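Local coordinates for UPF0311 protein RPA1785 (Rhodopseudomonas palustris, PDB 3C5O) that is of unknown function but folds as a closed antiparallel beta-barrel of the DUF3237 family, at residues Y11-T23 with R34-I48. Numbering follows the deposited sequence.
Sequences YVFTITARIGDVT and RIIPILGGEVKGEGI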
# COMPACT_ATOMS: atom_id res chain seq x y z
N TYR B 11 -3.77 23.10 -14.56
CA TYR B 11 -2.41 22.65 -14.83
C TYR B 11 -1.45 23.42 -13.96
O TYR B 11 -1.53 24.65 -13.88
CB TYR B 11 -2.05 22.87 -16.31
CG TYR B 11 -0.57 22.74 -16.57
CD1 TYR B 11 0.03 21.49 -16.65
CD2 TYR B 11 0.24 23.87 -16.71
CE1 TYR B 11 1.39 21.35 -16.87
CE2 TYR B 11 1.60 23.76 -16.92
CZ TYR B 11 2.17 22.49 -17.00
OH TYR B 11 3.52 22.37 -17.22
N VAL B 12 -0.55 22.71 -13.27
CA VAL B 12 0.40 23.39 -12.40
C VAL B 12 1.86 23.22 -12.84
O VAL B 12 2.61 24.18 -12.83
CB VAL B 12 0.23 23.03 -10.88
CG1 VAL B 12 -1.00 23.69 -10.31
CG2 VAL B 12 0.18 21.51 -10.67
N PHE B 13 2.28 22.01 -13.20
CA PHE B 13 3.68 21.86 -13.63
C PHE B 13 3.91 20.57 -14.36
O PHE B 13 3.06 19.69 -14.32
CB PHE B 13 4.68 22.01 -12.45
CG PHE B 13 4.39 21.12 -11.26
CD1 PHE B 13 3.72 21.63 -10.15
CD2 PHE B 13 4.81 19.79 -11.24
CE1 PHE B 13 3.45 20.83 -9.07
CE2 PHE B 13 4.55 18.98 -10.14
CZ PHE B 13 3.87 19.50 -9.05
N THR B 14 5.06 20.48 -15.01
CA THR B 14 5.46 19.27 -15.74
C THR B 14 6.70 18.63 -15.11
O THR B 14 7.68 19.32 -14.79
CB THR B 14 5.65 19.57 -17.23
OG1 THR B 14 4.43 20.09 -17.76
CG2 THR B 14 6.02 18.31 -18.00
N ILE B 15 6.61 17.31 -14.88
CA ILE B 15 7.75 16.46 -14.47
C ILE B 15 8.23 15.66 -15.67
O ILE B 15 7.44 14.91 -16.28
CB ILE B 15 7.37 15.42 -13.37
CG1 ILE B 15 6.85 16.12 -12.10
CG2 ILE B 15 8.57 14.52 -13.03
CD1 ILE B 15 6.30 15.13 -11.05
N THR B 16 9.50 15.83 -16.02
CA THR B 16 10.12 15.05 -17.07
C THR B 16 11.08 14.07 -16.40
O THR B 16 12.08 14.49 -15.84
CB THR B 16 10.89 15.97 -18.03
OG1 THR B 16 9.98 16.90 -18.64
CG2 THR B 16 11.57 15.18 -19.13
N ALA B 17 10.77 12.78 -16.42
CA ALA B 17 11.67 11.80 -15.83
C ALA B 17 12.47 11.01 -16.88
O ALA B 17 11.88 10.32 -17.73
CB ALA B 17 10.89 10.85 -14.93
N ARG B 18 13.80 11.11 -16.83
CA ARG B 18 14.67 10.27 -17.67
C ARG B 18 14.65 8.85 -17.11
O ARG B 18 14.86 8.62 -15.91
CB ARG B 18 16.12 10.80 -17.74
CG ARG B 18 16.27 12.30 -18.03
CD ARG B 18 17.76 12.81 -18.19
NE ARG B 18 18.83 12.20 -17.35
CZ ARG B 18 19.58 11.14 -17.70
NH1 ARG B 18 19.38 10.49 -18.87
NH2 ARG B 18 20.53 10.69 -16.88
N ILE B 19 14.39 7.89 -17.98
CA ILE B 19 14.23 6.52 -17.51
C ILE B 19 15.36 5.65 -18.07
O ILE B 19 15.89 5.93 -19.14
CB ILE B 19 12.85 5.93 -17.90
CG1 ILE B 19 12.60 6.07 -19.40
CG2 ILE B 19 11.74 6.61 -17.05
CD1 ILE B 19 11.70 5.01 -19.99
N GLY B 20 15.72 4.61 -17.32
CA GLY B 20 16.72 3.65 -17.77
C GLY B 20 16.16 2.41 -18.44
O GLY B 20 15.06 2.41 -18.97
N ASP B 21 16.96 1.35 -18.44
CA ASP B 21 16.61 0.08 -19.08
C ASP B 21 15.63 -0.77 -18.26
O ASP B 21 15.70 -0.81 -17.03
CB ASP B 21 17.88 -0.75 -19.28
CG ASP B 21 18.82 -0.15 -20.32
OD1 ASP B 21 18.32 0.34 -21.38
OD2 ASP B 21 20.05 -0.21 -20.08
N VAL B 22 14.74 -1.48 -18.95
CA VAL B 22 13.85 -2.41 -18.28
C VAL B 22 14.57 -3.61 -17.65
O VAL B 22 15.34 -4.30 -18.32
CB VAL B 22 12.77 -2.91 -19.23
CG1 VAL B 22 11.86 -3.89 -18.51
CG2 VAL B 22 11.97 -1.75 -19.76
N THR B 23 14.29 -3.85 -16.37
CA THR B 23 14.57 -5.13 -15.72
C THR B 23 13.25 -5.86 -15.55
O THR B 23 12.29 -5.30 -15.02
CB THR B 23 15.17 -4.91 -14.33
OG1 THR B 23 16.46 -4.32 -14.47
CG2 THR B 23 15.29 -6.24 -13.55
N ARG B 34 7.97 -5.67 -13.96
CA ARG B 34 9.07 -5.06 -14.67
C ARG B 34 9.47 -3.79 -13.92
O ARG B 34 8.63 -3.17 -13.24
CB ARG B 34 8.68 -4.79 -16.13
CG ARG B 34 8.14 -3.43 -16.37
CD ARG B 34 7.20 -3.37 -17.55
NE ARG B 34 7.86 -3.33 -18.86
CZ ARG B 34 7.79 -2.29 -19.69
NH1 ARG B 34 7.11 -1.18 -19.37
NH2 ARG B 34 8.41 -2.37 -20.87
N ILE B 35 10.75 -3.44 -13.96
CA ILE B 35 11.24 -2.28 -13.20
C ILE B 35 12.08 -1.37 -14.09
O ILE B 35 12.99 -1.85 -14.79
CB ILE B 35 12.03 -2.67 -11.95
CG1 ILE B 35 11.23 -3.66 -11.10
CG2 ILE B 35 12.33 -1.42 -11.12
CD1 ILE B 35 12.06 -4.53 -10.23
N ILE B 36 11.77 -0.08 -14.04
CA ILE B 36 12.39 0.91 -14.91
C ILE B 36 13.04 2.00 -14.06
O ILE B 36 12.35 2.80 -13.45
CB ILE B 36 11.36 1.56 -15.85
CG1 ILE B 36 10.61 0.48 -16.64
CG2 ILE B 36 12.04 2.57 -16.77
CD1 ILE B 36 10.45 0.78 -18.07
N PRO B 37 14.38 2.03 -14.01
CA PRO B 37 15.10 2.97 -13.17
C PRO B 37 14.89 4.42 -13.61
O PRO B 37 14.83 4.70 -14.79
CB PRO B 37 16.55 2.57 -13.38
CG PRO B 37 16.49 1.17 -13.85
CD PRO B 37 15.32 1.18 -14.75
N ILE B 38 14.80 5.32 -12.63
CA ILE B 38 14.69 6.74 -12.87
C ILE B 38 16.09 7.35 -12.70
O ILE B 38 16.71 7.21 -11.64
CB ILE B 38 13.64 7.35 -11.92
CG1 ILE B 38 12.24 6.94 -12.40
CG2 ILE B 38 13.80 8.91 -11.86
CD1 ILE B 38 11.16 7.11 -11.36
N LEU B 39 16.58 8.00 -13.76
CA LEU B 39 17.97 8.45 -13.86
C LEU B 39 18.19 9.92 -13.55
O LEU B 39 19.31 10.33 -13.29
CB LEU B 39 18.54 8.13 -15.25
CG LEU B 39 18.51 6.67 -15.68
CD1 LEU B 39 19.08 6.48 -17.09
CD2 LEU B 39 19.24 5.80 -14.68
N GLY B 40 17.11 10.70 -13.57
CA GLY B 40 17.16 12.16 -13.48
C GLY B 40 15.92 12.76 -14.14
O GLY B 40 14.93 12.05 -14.39
N GLY B 41 15.98 14.04 -14.44
CA GLY B 41 14.87 14.78 -15.01
C GLY B 41 14.74 16.18 -14.45
O GLY B 41 15.64 16.68 -13.75
N GLU B 42 13.61 16.81 -14.75
CA GLU B 42 13.40 18.22 -14.44
C GLU B 42 11.96 18.40 -14.04
O GLU B 42 11.08 17.68 -14.50
CB GLU B 42 13.65 19.08 -15.68
CG GLU B 42 15.00 18.86 -16.35
CD GLU B 42 15.92 20.08 -16.20
OE1 GLU B 42 15.50 21.23 -16.54
OE2 GLU B 42 17.08 19.90 -15.74
N VAL B 43 11.71 19.38 -13.19
CA VAL B 43 10.36 19.79 -12.85
C VAL B 43 10.19 21.25 -13.18
O VAL B 43 11.04 22.08 -12.85
CB VAL B 43 10.08 19.55 -11.36
CG1 VAL B 43 8.72 20.06 -10.99
CG2 VAL B 43 10.18 18.05 -11.07
N LYS B 44 9.11 21.59 -13.89
CA LYS B 44 8.91 22.97 -14.29
C LYS B 44 7.45 23.38 -14.45
O LYS B 44 6.62 22.67 -15.02
CB LYS B 44 9.71 23.32 -15.55
CG LYS B 44 10.01 24.81 -15.65
CD LYS B 44 10.75 25.20 -16.92
CE LYS B 44 10.66 26.71 -17.15
NZ LYS B 44 11.44 27.16 -18.34
N GLY B 45 7.17 24.55 -13.90
CA GLY B 45 5.88 25.21 -13.96
C GLY B 45 6.11 26.61 -13.45
O GLY B 45 7.27 27.02 -13.32
N GLU B 46 5.03 27.34 -13.17
CA GLU B 46 5.13 28.68 -12.55
C GLU B 46 5.46 28.52 -11.08
O GLU B 46 4.74 27.84 -10.35
CB GLU B 46 3.81 29.45 -12.65
CG GLU B 46 3.37 29.85 -14.02
CD GLU B 46 2.38 31.01 -13.97
OE1 GLU B 46 2.16 31.56 -12.86
OE2 GLU B 46 1.84 31.37 -15.05
N GLY B 47 6.53 29.15 -10.64
CA GLY B 47 6.91 29.08 -9.22
C GLY B 47 7.28 27.69 -8.75
O GLY B 47 7.13 27.36 -7.56
N ILE B 48 7.75 26.87 -9.68
CA ILE B 48 8.40 25.61 -9.32
C ILE B 48 9.41 25.22 -10.39
O ILE B 48 9.08 25.15 -11.56
CB ILE B 48 7.39 24.49 -8.98
CG1 ILE B 48 8.11 23.25 -8.45
CG2 ILE B 48 6.45 24.24 -10.15
CD1 ILE B 48 7.19 22.28 -7.73
O HOH W 1 6.70 23.32 -17.94
O HOH W 2 2.86 26.36 -14.60
O HOH W 3 2.99 25.81 -10.75
O HOH W 4 9.40 19.07 -17.00
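Thr14 and Lys44 bond each other twice through the backbone, Thr14 N to Lys44 O at 2.7 Å and nearly straight, and Thr16 pairs with Glu42 in the same way. Further along, Leu39 N donates to Arg18 O at 2.8 Å, and Gly20 N reaches Pro37 O; the register then slips by one residue before Thr23 and Ile35 form a second ladder. Gly41 sits with its CA 2.9 Å from Thr16 O, and a CB here would run into that oxygen. On the outer face a kink at chi3 (-36°) turns the Arg18 guanidinium back over the other strand, where Leu39 CB lies over one face of it, 3.6 Å from Arg18 NH2. At the slip, Ile36 splits its branches: CG2 packs 3.6 Å from Ile19 CB, while CD1 presses tightly on Val22 CG2 and lies over a face of the Arg34 guanidinium, whose NH1 is hydrogen-bonded to Gln60. With alanine in place of Ile36, both branches are gone, which is likely to leave Ile19 CB and Val22 CG2 without their shared partner and open a gap beside the Arg34 guanidinium. On the inner face Ile15 and Val43 run side by side, and Phe13 CB meets Ile48 CG2 at 3.7 Å. Main-chain bonds thus zip the first two barrel strands into a hairpin; from Phe13 to Ile19 apolar groups face inward and polar ones outward, whereas Phe55 of a neighbouring subunit packs on Ile35 and Thr23.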